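Long-range contacts in BauA (Acinetobacter baumannii, PDB 6HCP), which serves as the outer-membrane receptor for ferric preacinetobactin and takes part in iron uptake, probably as a TonB-dependent siderophore transporter: residues T113-M118 against G150-G155; F122-F127 against K345-A350; V264-P269 against L644-R649; V258-A263 against T688-G693. All blocks are in the same frame, centred on the assembly; numbering follows the deposited sequence.

In the fold
From the N terminus, contact 1 is the first to close, joining 113-118 to 150-155 within the plug domain. Contact 2 opens inside that short loop, at 122-127, and does not close until 345-350 on the barrel wall, so the two cross; it ties plug to barrel. Contacts 4 and 3 open next, at 258-263 and 264-269 in a single barrel loop. Both therefore cross contact 2, whereas contact 3, closing at 644-649, is nested within the span that contact 4 completes at 688-693. Contacts 1 and 2 touch, as do contacts 3 and 4, but the second pair brings together outer loops on the opposite side of the chain's centre from contact 2.

Contact 1. Residues T113-M118 against G150-G155; sequences TNDMSM and GMPPAG
The ring of P152 meets the side chain of D115 at about a right angle, the first touch between two loops of the plug domain, where a type I beta turn, P152-G155, presents its backbone to a carboxylate. CB and CG of the proline lie against the aspartate side chain, with P152 CG 3.5 Å from D115 CG; the same proline packs on F122. P153, second residue of the turn, has no N-H to offer, and its CD simply rests 3.4 Å from D115 OD1 and 3.8 Å from the backbone O of N114. A154 supplies the bond itself: A154 N donates to D115 OD1 over 2.7 Å, at an N-H...O angle of 167°, and D115 OD1 receives it on its syn lone pair. D115 reaches this place because its CG stands beside its own backbone N (chi1 -71°), which swings the carboxylate across to the turn. The second oxygen, OD2, is bonded to S156 OG just beyond the turn, so both oxygens are held and the carboxylate's rotation is limited. Beside the short bond to OD1, A154 CB lies 3.5 Å from D115 OD2. The methyl of A154 also meets N114, whose amide nitrogen is engaged by F127 O. G155, whose own carbonyl is bonded to T489 of the barrel, then closes the turn with a 3.0 Å bond from G155 N to P152 O.

Contact 2. Residues F122-F127 against K345-A350; sequences FGITPF and KKSADA. With EDO (1,2-ethanediol), chain G.
S347 and F122 join barrel strand 331-358 to the plug loop 122-127, the plug-in-barrel arrangement of TonB-dependent receptors in one direct hydrogen bond. S347 OG donates to F122 O over 2.8 Å, approaching at a C=O...O angle of 168°, almost in line with the carbonyl. The serine manages this with OG lodged between its backbone N and carbonyl carbon (chi1 57°). Water supplies the next kind of link. One molecule donates to both S347 OG and G123 O, so the hydroxyl gives one bond and receives another; G123 O is also bonded to S311. A second water donates to T125 O and accepts from K345 NZ at 2.8 Å. The ammonium has further partners in S311 and T313 of the adjoining strand, which hold it at the barrel wall and probably help to stabilise its charge. Packing comes from the lysine chain, which, bent at its last two torsions, passes G123 O with CB and CD and brings NZ to the edge of the F127 ring, near the ring plane. Ethanediol, probably from the crystallisation liquor, accepts a bond from F122 N. I124 CD1 also packs against the serine hydroxyl, 3.4 Å from S347 OG.

Contact 3. Residues V264-P269 against L644-R649; sequences VGIPKP and LSVPGR. With C8E ((hydroxyethyloxy)tri(ethyloxy)octane), chain B; EDO (1,2-ethanediol), chain X.
The flat group met by I266 is the peptide joining S645 to V646: I266 CD1 stands above the plane, at the oxygen end of the peptide, 3.6 Å from S645 O. The same methyl is 4.2 Å from L644 CB and 4.1 Å from V646 CG1, so a single terminal carbon touches three consecutive residues. It can do so because the isoleucine arm is extended, CD1 anti to CA (chi2 167°). The I266 and V646 side chains cross at about a right angle, and the indole of W682 packs against both. Further back, L644 CD2 comes to 4.3 Å from G265 CA. The contact is made by van der Waals packing, mostly of apolar side chains, and belongs to the outer loops of a TonB-dependent receptor barrel: 264-269 lies in the loop leading to strand 282-297, while 644-649 begins strand 645-662. Polar partners lie round about. S645 N donates at 3.0 Å to O1 of an ethanediol, probably from the crystallisation liquor, and that hydroxyl returns a weak bond to S645 O. K268 forms a salt bridge with D219 of the second subunit, whereas the guanidinium of R649 is shared between Q636 of the barrel and Y92 of the plug. Just past P647, a detergent molecule lies close to the chain: G648 N donates to its terminal oxygen O18 over 3.1 Å, nearly straight at 172°, and the detergent carbon C16 lies against the side of G648 CA where any other residue would carry its CB.

Contact 4. Residues V258-A263 against T688-G693; sequences VNVSTA and TNLALG
A classic beta bulge joins V258 to the pair N689 and L690, two residues on one chain facing a single residue on the other. V258 and L690 form an antiparallel hydrogen-bonded pair: V258 N donates to L690 O at 2.8 Å, and L690 N returns a 2.9 Å bond to V258 O, more bent at the hydrogen (135°). Around this bridge each of two asparagines takes a backbone N-H of the other segment with its amide oxygen. N259 OD1 accepts from N689 N at 3.0 Å, nearly in line with the amide carbonyl, while N689 OD1 accepts from V260 N at 2.9 Å on a lone pair. Their side chains run across each other at roughly a right angle, with the amide planes 50° apart. Both have CG beside their own backbone N (N689 chi1 -65°), the rotation that brings each amide oxygen to an N-H of the opposite segment. In the fold this joins two outer loops of the barrel: 258-259 also pairs with strand 320-325, and 691-692 with 682-683, while residues from N689 onward fall in the predicted TonB C-terminal box. Hydrocarbon lines the other side of the bridge. V260 CG1 touches L690 CD1 at 3.7 Å, the two side chains again crossing steeply, and V258 CG2 lies 4.1 Å from L690 CB. W682 packs on both V258 and L690. Before the bulge, T688 turns its hydroxyl to R256 O, and T688 CA sits 3.3 Å from N259 OD1.

Contact 1. Residues T113-M118 against G150-G155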
loop_
_atom_site.group_PDB
_atom_site.type_symbol
_atom_site.label_atom_id
_atom_site.label_comp_id
_atom_site.label_asym_id
_atom_site.label_seq_id
_atom_site.Cartn_x
_atom_site.Cartn_y
_atom_site.Cartn_z
ATOM N N THR A 113 25.303 14.429 17.613
ATOM C CA THR A 113 25.283 13.141 18.272
ATOM C C THR A 113 26.424 13.046 19.284
ATOM O O THR A 113 26.317 12.338 20.278
ATOM C CB THR A 113 25.337 12.007 17.243
ATOM O OG1 THR A 113 26.500 12.159 16.417
ATOM C CG2 THR A 113 24.081 11.996 16.403
ATOM N N ASN A 114 27.538 13.710 18.978
ATOM C CA ASN A 114 28.727 13.669 19.829
ATOM C C ASN A 114 28.465 14.296 21.210
ATOM O O ASN A 114 29.294 14.139 22.106
ATOM C CB ASN A 114 29.867 14.518 19.267
ATOM C CG ASN A 114 30.574 13.971 18.055
ATOM O OD1 ASN A 114 31.461 14.649 17.538
ATOM N ND2 ASN A 114 30.104 12.859 17.501
ATOM N N ASP A 115 27.385 15.081 21.328
ATOM C CA ASP A 115 27.130 15.972 22.454
ATOM C C ASP A 115 26.031 15.441 23.380
ATOM O O ASP A 115 25.521 16.170 24.233
ATOM C CB ASP A 115 26.789 17.385 21.968
ATOM C CG ASP A 115 27.996 18.102 21.376
ATOM O OD1 ASP A 115 29.118 17.587 21.563
ATOM O OD2 ASP A 115 27.808 19.125 20.676
ATOM N N MET A 116 25.636 14.179 23.219
ATOM C CA MET A 116 24.655 13.612 24.148
ATOM C C MET A 116 25.346 13.280 25.473
ATOM O O MET A 116 26.517 12.900 25.475
ATOM C CB MET A 116 24.039 12.326 23.586
ATOM C CG MET A 116 23.365 12.540 22.247
ATOM S SD MET A 116 22.447 11.018 21.826
ATOM C CE MET A 116 23.779 9.851 21.620
ATOM N N SER A 117 24.588 13.348 26.565
ATOM C CA SER A 117 25.082 12.914 27.843
ATOM C C SER A 117 24.452 11.575 28.235
ATOM O O SER A 117 23.379 11.210 27.736
ATOM C CB SER A 117 24.879 13.968 28.892
ATOM O OG SER A 117 23.525 14.381 28.993
ATOM N N MET A 118 25.177 10.825 29.080
ATOM C CA MET A 118 24.688 9.592 29.681
ATOM C C MET A 118 24.679 9.755 31.203
ATOM O O MET A 118 25.712 10.056 31.775
ATOM C CB MET A 118 25.537 8.380 29.307
ATOM C CG MET A 118 24.959 7.071 29.883
ATOM S SD MET A 118 25.969 5.629 29.492
ATOM C CE MET A 118 25.831 5.578 27.714
ATOM N N GLY A 150 28.180 22.911 30.706
ATOM C CA GLY A 150 29.471 23.182 30.104
ATOM C C GLY A 150 29.417 23.031 28.586
ATOM O O GLY A 150 28.407 23.320 27.954
ATOM N N MET A 151 30.587 22.888 27.980
ATOM C CA MET A 151 30.677 22.828 26.556
ATOM C C MET A 151 30.900 21.374 26.165
ATOM O O MET A 151 31.965 20.814 26.390
ATOM C CB MET A 151 31.838 23.689 26.039
ATOM C CG MET A 151 31.968 23.723 24.519
ATOM S SD MET A 151 33.205 24.951 24.006
ATOM C CE MET A 151 34.701 24.109 24.505
ATOM N N PRO A 152 29.934 20.717 25.495
ATOM C CA PRO A 152 30.159 19.339 25.052
ATOM C C PRO A 152 31.136 19.266 23.887
ATOM O O PRO A 152 31.467 20.282 23.259
ATOM C CB PRO A 152 28.743 18.893 24.658
ATOM C CG PRO A 152 28.098 20.174 24.178
ATOM C CD PRO A 152 28.616 21.251 25.124
ATOM N N PRO A 153 31.614 18.053 23.531
ATOM C CA PRO A 153 32.787 17.934 22.674
ATOM C C PRO A 153 32.687 18.565 21.282
ATOM O O PRO A 153 33.711 19.011 20.778
ATOM C CB PRO A 153 32.959 16.413 22.537
ATOM C CG PRO A 153 32.389 15.856 23.794
ATOM C CD PRO A 153 31.227 16.768 24.121
ATOM N N ALA A 154 31.491 18.586 20.661
ATOM C CA ALA A 154 31.353 19.158 19.319
ATOM C C ALA A 154 30.866 20.615 19.364
ATOM O O ALA A 154 30.725 21.259 18.326
ATOM C CB ALA A 154 30.431 18.330 18.463
ATOM N N GLY A 155 30.625 21.146 20.561
ATOM C CA GLY A 155 30.224 22.558 20.728
ATOM C C GLY A 155 28.891 22.911 20.076
ATOM O O GLY A 155 28.656 24.069 19.753
#

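Contact 2. Residues F122-F127 against K345-A350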
loop_
_atom_site.group_PDB
_atom_site.type_symbol
_atom_site.label_atom_id
_atom_site.label_comp_id
_atom_site.label_asym_id
_atom_site.label_seq_id
_atom_site.Cartn_x
_atom_site.Cartn_y
_atom_site.Cartn_z
ATOM N N PHE A 122 29.089 13.727 29.716
ATOM C CA PHE A 122 29.377 13.830 28.291
ATOM C C PHE A 122 30.595 12.955 27.939
ATOM O O PHE A 122 31.356 12.542 28.818
ATOM C CB PHE A 122 29.543 15.308 27.934
ATOM C CG PHE A 122 28.299 16.129 28.151
ATOM C CD1 PHE A 122 28.021 16.699 29.386
ATOM C CD2 PHE A 122 27.357 16.261 27.145
ATOM C CE1 PHE A 122 26.840 17.387 29.610
ATOM C CE2 PHE A 122 26.176 16.958 27.368
ATOM C CZ PHE A 122 25.934 17.553 28.584
ATOM N N GLY A 123 30.693 12.569 26.665
ATOM C CA GLY A 123 31.824 11.821 26.140
ATOM C C GLY A 123 31.743 10.306 26.330
ATOM O O GLY A 123 32.780 9.616 26.168
ATOM N N ILE A 124 30.553 9.769 26.647
ATOM C CA ILE A 124 30.383 8.327 26.938
ATOM C C ILE A 124 29.582 7.610 25.833
ATOM O O ILE A 124 29.801 6.414 25.557
ATOM C CB ILE A 124 29.700 8.126 28.302
ATOM C CG1 ILE A 124 30.365 8.957 29.401
ATOM C CG2 ILE A 124 29.634 6.653 28.657
ATOM C CD1 ILE A 124 31.845 8.670 29.530
ATOM N N THR A 125 28.557 8.291 25.326
ATOM C CA THR A 125 27.572 7.732 24.381
ATOM C C THR A 125 28.209 7.410 23.037
ATOM O O THR A 125 29.248 7.956 22.655
ATOM C CB THR A 125 26.395 8.706 24.210
ATOM O OG1 THR A 125 26.919 10.017 24.000
ATOM C CG2 THR A 125 25.461 8.722 25.396
ATOM N N PRO A 126 27.567 6.547 22.218
ATOM C CA PRO A 126 28.066 6.268 20.875
ATOM C C PRO A 126 28.222 7.544 20.040
ATOM O O PRO A 126 27.446 8.473 20.196
ATOM C CB PRO A 126 27.004 5.314 20.310
ATOM C CG PRO A 126 26.477 4.619 21.537
ATOM C CD PRO A 126 26.413 5.710 22.584
ATOM N N PHE A 127 29.241 7.566 19.186
ATOM C CA PHE A 127 29.686 8.798 18.532
ATOM C C PHE A 127 28.631 9.342 17.552
ATOM O O PHE A 127 28.384 10.526 17.528
ATOM C CB PHE A 127 30.992 8.531 17.793
ATOM C CG PHE A 127 31.810 9.757 17.482
ATOM C CD1 PHE A 127 32.569 10.373 18.465
ATOM C CD2 PHE A 127 31.894 10.251 16.189
ATOM C CE1 PHE A 127 33.410 11.434 18.146
ATOM C CE2 PHE A 127 32.704 11.331 15.882
ATOM C CZ PHE A 127 33.457 11.933 16.868
ATOM N N LYS A 345 38.342 8.649 24.684
ATOM C CA LYS A 345 37.745 9.737 25.427
ATOM C C LYS A 345 37.807 9.412 26.924
ATOM O O LYS A 345 37.568 8.277 27.322
ATOM C CB LYS A 345 36.284 9.919 25.000
ATOM C CG LYS A 345 36.061 10.445 23.591
ATOM C CD LYS A 345 34.680 10.133 23.001
ATOM C CE LYS A 345 34.734 8.885 22.134
ATOM N NZ LYS A 345 33.467 8.125 22.143
ATOM N N LYS A 346 37.954 10.462 27.737
ATOM C CA LYS A 346 37.788 10.390 29.182
ATOM C C LYS A 346 37.066 11.639 29.672
ATOM O O LYS A 346 37.279 12.722 29.140
ATOM C CB LYS A 346 39.157 10.311 29.871
ATOM C CG LYS A 346 39.977 9.068 29.550
ATOM C CD LYS A 346 41.346 9.074 30.235
ATOM C CE LYS A 346 42.398 8.264 29.504
ATOM N NZ LYS A 346 41.908 6.906 29.171
ATOM N N SER A 347 36.244 11.492 30.707
ATOM C CA SER A 347 35.456 12.600 31.164
ATOM C C SER A 347 35.146 12.450 32.654
ATOM O O SER A 347 35.076 11.354 33.209
ATOM C CB SER A 347 34.188 12.758 30.342
ATOM O OG SER A 347 33.452 11.573 30.386
ATOM N N ALA A 348 34.918 13.588 33.294
ATOM C CA ALA A 348 34.668 13.600 34.729
ATOM C C ALA A 348 33.832 14.816 35.078
ATOM O O ALA A 348 33.937 15.865 34.428
ATOM C CB ALA A 348 35.989 13.581 35.478
ATOM N N ASP A 349 33.087 14.687 36.175
ATOM C CA ASP A 349 32.243 15.730 36.710
ATOM C C ASP A 349 32.064 15.430 38.198
ATOM O O ASP A 349 31.583 14.330 38.541
ATOM C CB ASP A 349 30.896 15.748 35.983
ATOM C CG ASP A 349 29.889 16.763 36.492
ATOM O OD1 ASP A 349 30.195 17.473 37.476
ATOM O OD2 ASP A 349 28.794 16.845 35.888
ATOM N N ALA A 350 32.561 16.329 39.050
ATOM C CA ALA A 350 32.493 16.161 40.512
ATOM C C ALA A 350 32.090 17.485 41.154
ATOM O O ALA A 350 32.422 18.559 40.658
ATOM C CB ALA A 350 33.822 15.677 41.038
HETATM C C1 EDO G . 31.844 16.023 31.641
HETATM O O1 EDO G . 30.457 15.771 31.313
HETATM C C2 EDO G . 32.670 16.265 30.387
HETATM O O2 EDO G . 32.453 17.590 29.871
HETATM O O HOH W 1 34.728 10.086 28.251
HETATM O O HOH W 2 31.182 9.731 21.680
#

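Contact 3. Residues V264-P269 against L644-R649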
loop_
_atom_site.group_PDB
_atom_site.type_symbol
_atom_site.label_atom_id
_atom_site.label_comp_id
_atom_site.label_asym_id
_atom_site.label_seq_id
_atom_site.Cartn_x
_atom_site.Cartn_y
_atom_site.Cartn_z
ATOM N N VAL A 264 22.233 23.855 -12.616
ATOM C CA VAL A 264 21.532 22.655 -13.035
ATOM C C VAL A 264 20.162 22.578 -12.353
ATOM O O VAL A 264 19.192 22.182 -12.971
ATOM C CB VAL A 264 22.379 21.410 -12.753
ATOM C CG1 VAL A 264 21.587 20.122 -12.963
ATOM C CG2 VAL A 264 23.656 21.443 -13.585
ATOM N N GLY A 265 20.115 22.878 -11.055
ATOM C CA GLY A 265 18.882 22.846 -10.299
ATOM C C GLY A 265 18.641 21.479 -9.659
ATOM O O GLY A 265 19.435 20.550 -9.835
ATOM N N ILE A 266 17.525 21.384 -8.935
ATOM C CA ILE A 266 17.129 20.191 -8.212
ATOM C C ILE A 266 16.074 19.462 -9.036
ATOM O O ILE A 266 14.962 19.947 -9.207
ATOM C CB ILE A 266 16.595 20.533 -6.810
ATOM C CG1 ILE A 266 17.670 21.232 -5.973
ATOM C CG2 ILE A 266 16.075 19.283 -6.110
ATOM C CD1 ILE A 266 17.184 21.877 -4.725
ATOM N N PRO A 267 16.377 18.264 -9.547
ATOM C CA PRO A 267 15.378 17.495 -10.281
ATOM C C PRO A 267 14.417 16.807 -9.308
ATOM O O PRO A 267 14.647 16.748 -8.088
ATOM C CB PRO A 267 16.225 16.472 -11.040
ATOM C CG PRO A 267 17.379 16.220 -10.096
ATOM C CD PRO A 267 17.639 17.543 -9.385
ATOM N N LYS A 268 13.297 16.338 -9.846
ATOM C CA LYS A 268 12.322 15.650 -9.045
ATOM C C LYS A 268 12.942 14.429 -8.377
ATOM O O LYS A 268 13.791 13.748 -8.954
ATOM C CB LYS A 268 11.123 15.269 -9.914
ATOM C CG LYS A 268 10.282 16.470 -10.310
ATOM C CD LYS A 268 8.839 16.106 -10.618
ATOM C CE LYS A 268 8.165 17.120 -11.508
ATOM N NZ LYS A 268 8.149 18.427 -10.828
ATOM N N PRO A 269 12.590 14.166 -7.099
ATOM C CA PRO A 269 13.162 13.039 -6.379
ATOM C C PRO A 269 12.761 11.719 -7.026
ATOM O O PRO A 269 11.631 11.554 -7.463
ATOM C CB PRO A 269 12.605 13.167 -4.956
ATOM C CG PRO A 269 11.391 14.041 -5.082
ATOM C CD PRO A 269 11.633 14.934 -6.286
ATOM N N LEU A 644 18.054 28.007 -4.033
ATOM C CA LEU A 644 17.622 26.620 -4.155
ATOM C C LEU A 644 16.852 26.253 -2.892
ATOM O O LEU A 644 17.291 26.574 -1.796
ATOM C CB LEU A 644 18.808 25.679 -4.319
ATOM C CG LEU A 644 19.606 25.765 -5.619
ATOM C CD1 LEU A 644 20.831 24.870 -5.535
ATOM C CD2 LEU A 644 18.753 25.390 -6.812
ATOM N N SER A 645 15.730 25.549 -3.084
ATOM C CA SER A 645 14.905 25.082 -1.978
ATOM C C SER A 645 14.234 23.756 -2.353
ATOM O O SER A 645 14.198 23.381 -3.518
ATOM C CB SER A 645 13.883 26.102 -1.610
ATOM O OG SER A 645 12.973 26.296 -2.671
ATOM N N VAL A 646 13.737 23.068 -1.320
ATOM C CA VAL A 646 12.884 21.913 -1.483
ATOM C C VAL A 646 11.587 22.188 -0.750
ATOM O O VAL A 646 11.555 22.876 0.263
ATOM C CB VAL A 646 13.544 20.628 -0.968
ATOM C CG1 VAL A 646 14.762 20.287 -1.779
ATOM C CG2 VAL A 646 13.886 20.720 0.518
ATOM N N PRO A 647 10.468 21.622 -1.237
ATOM C CA PRO A 647 9.164 21.921 -0.668
ATOM C C PRO A 647 8.980 21.244 0.701
ATOM O O PRO A 647 9.690 20.292 1.040
ATOM C CB PRO A 647 8.166 21.353 -1.699
ATOM C CG PRO A 647 8.959 20.351 -2.480
ATOM C CD PRO A 647 10.382 20.885 -2.511
ATOM N N GLY A 648 7.945 21.673 1.406
ATOM C CA GLY A 648 7.471 20.934 2.566
ATOM C C GLY A 648 7.020 19.531 2.183
ATOM O O GLY A 648 6.888 19.197 1.006
ATOM N N ARG A 649 6.866 18.672 3.184
ATOM C CA ARG A 649 6.205 17.387 2.986
ATOM C C ARG A 649 5.452 17.021 4.263
ATOM O O ARG A 649 5.718 17.550 5.356
ATOM C CB ARG A 649 7.189 16.302 2.537
ATOM C CG ARG A 649 7.891 15.543 3.649
ATOM C CD ARG A 649 9.026 16.293 4.332
ATOM N NE ARG A 649 9.969 16.879 3.390
ATOM C CZ ARG A 649 11.100 17.502 3.734
ATOM N NH1 ARG A 649 11.795 18.124 2.787
ATOM N NH2 ARG A 649 11.534 17.455 4.999
HETATM C C1 C8E B . 2.228 28.502 18.421
HETATM C C2 C8E B . 1.545 28.339 17.088
HETATM C C3 C8E B . 2.529 27.963 15.984
HETATM C C4 C8E B . 1.775 27.744 14.672
HETATM C C5 C8E B . 2.670 27.198 13.564
HETATM C C6 C8E B . 1.858 26.481 12.488
HETATM C C7 C8E B . 2.766 25.681 11.560
HETATM C C8 C8E B . 2.021 24.589 10.774
HETATM O O9 C8E B . 2.599 24.383 9.491
HETATM C C10 C8E B . 2.761 23.031 9.040
HETATM C C11 C8E B . 3.427 22.967 7.675
HETATM O O12 C8E B . 2.513 22.851 6.583
HETATM C C13 C8E B . 2.638 23.955 5.636
HETATM C C14 C8E B . 3.185 23.533 4.252
HETATM O O15 C8E B . 4.030 24.505 3.559
HETATM C C16 C8E B . 4.806 23.925 2.457
HETATM C C17 C8E B . 5.811 24.871 1.727
HETATM O O18 C8E B . 6.265 24.163 0.526
HETATM C C1 EDO X . 13.765 25.768 -6.012
HETATM O O1 EDO X . 15.099 25.255 -6.034
HETATM C C2 EDO X . 13.766 27.267 -6.243
HETATM O O2 EDO X . 14.853 27.595 -7.121
#

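Contact 4. Residues V258-A263 against T688-G693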
loop_
_atom_site.group_PDB
_atom_site.type_symbol
_atom_site.label_atom_id
_atom_site.label_comp_id
_atom_site.label_asym_id
_atom_site.label_seq_id
_atom_site.Cartn_x
_atom_site.Cartn_y
_atom_site.Cartn_z
ATOM N N VAL A 258 23.808 13.902 -2.053
ATOM C CA VAL A 258 24.254 14.420 -3.322
ATOM C C VAL A 258 24.237 15.952 -3.273
ATOM O O VAL A 258 23.432 16.577 -2.573
ATOM C CB VAL A 258 23.401 13.865 -4.478
ATOM C CG1 VAL A 258 23.473 12.344 -4.520
ATOM C CG2 VAL A 258 21.957 14.336 -4.393
ATOM N N ASN A 259 25.040 16.529 -4.150
ATOM C CA ASN A 259 25.182 17.981 -4.319
ATOM C C ASN A 259 24.467 18.438 -5.590
ATOM O O ASN A 259 24.402 17.718 -6.578
ATOM C CB ASN A 259 26.661 18.379 -4.315
ATOM C CG ASN A 259 27.293 18.197 -2.949
ATOM O OD1 ASN A 259 26.585 18.138 -1.946
ATOM N ND2 ASN A 259 28.588 17.919 -2.911
ATOM N N VAL A 260 23.993 19.687 -5.554
ATOM C CA VAL A 260 23.324 20.322 -6.648
ATOM C C VAL A 260 23.951 21.710 -6.848
ATOM O O VAL A 260 24.533 22.284 -5.920
ATOM C CB VAL A 260 21.804 20.411 -6.418
ATOM C CG1 VAL A 260 21.150 19.049 -6.555
ATOM C CG2 VAL A 260 21.443 21.021 -5.064
ATOM N N SER A 261 23.738 22.269 -8.036
ATOM C CA SER A 261 24.142 23.653 -8.359
ATOM C C SER A 261 22.913 24.451 -8.764
ATOM O O SER A 261 21.920 23.891 -9.246
ATOM C CB SER A 261 25.176 23.653 -9.454
ATOM O OG SER A 261 24.632 23.125 -10.659
ATOM N N THR A 262 23.056 25.780 -8.755
ATOM C CA THR A 262 22.012 26.648 -9.259
ATOM C C THR A 262 21.917 26.516 -10.784
ATOM O O THR A 262 20.839 26.625 -11.330
ATOM C CB THR A 262 22.253 28.104 -8.841
ATOM O OG1 THR A 262 23.543 28.478 -9.321
ATOM C CG2 THR A 262 22.207 28.297 -7.343
ATOM N N ALA A 263 23.046 26.260 -11.451
ATOM C CA ALA A 263 23.076 26.127 -12.923
ATOM C C ALA A 263 22.189 24.962 -13.362
ATOM O O ALA A 263 21.414 25.084 -14.287
ATOM C CB ALA A 263 24.496 25.949 -13.417
ATOM N N THR A 688 26.589 17.145 2.632
ATOM C CA THR A 688 26.158 17.221 1.231
ATOM C C THR A 688 24.799 17.929 1.191
ATOM O O THR A 688 24.162 18.111 2.221
ATOM C CB THR A 688 26.063 15.834 0.570
ATOM O OG1 THR A 688 25.146 15.057 1.342
ATOM C CG2 THR A 688 27.392 15.113 0.457
ATOM N N ASN A 689 24.353 18.322 -0.005
ATOM C CA ASN A 689 23.204 19.226 -0.154
ATOM C C ASN A 689 21.860 18.525 0.093
ATOM O O ASN A 689 20.948 19.138 0.664
ATOM C CB ASN A 689 23.160 19.874 -1.536
ATOM C CG ASN A 689 24.310 20.812 -1.845
ATOM O OD1 ASN A 689 24.611 20.995 -3.016
ATOM N ND2 ASN A 689 24.932 21.423 -0.830
ATOM N N LEU A 690 21.712 17.273 -0.391
ATOM C CA LEU A 690 20.423 16.604 -0.436
ATOM C C LEU A 690 20.587 15.114 -0.141
ATOM O O LEU A 690 21.562 14.511 -0.537
ATOM C CB LEU A 690 19.820 16.704 -1.840
ATOM C CG LEU A 690 19.506 18.085 -2.388
ATOM C CD1 LEU A 690 18.988 17.945 -3.812
ATOM C CD2 LEU A 690 18.504 18.817 -1.524
ATOM N N ALA A 691 19.543 14.531 0.441
ATOM C CA ALA A 691 19.392 13.103 0.538
ATOM C C ALA A 691 17.895 12.791 0.540
ATOM O O ALA A 691 17.086 13.589 0.990
ATOM C CB ALA A 691 20.053 12.586 1.788
ATOM N N LEU A 692 17.536 11.621 0.010
ATOM C CA LEU A 692 16.156 11.187 0.031
ATOM C C LEU A 692 15.747 10.770 1.445
ATOM O O LEU A 692 16.478 10.072 2.128
ATOM C CB LEU A 692 15.979 10.000 -0.922
ATOM C CG LEU A 692 15.998 10.339 -2.404
ATOM C CD1 LEU A 692 15.990 9.053 -3.224
ATOM C CD2 LEU A 692 14.818 11.223 -2.784
ATOM N N GLY A 693 14.516 11.115 1.814
ATOM C CA GLY A 693 13.902 10.642 3.036
ATOM C C GLY A 693 13.652 9.139 2.988
ATOM O O GLY A 693 13.503 8.567 1.923
#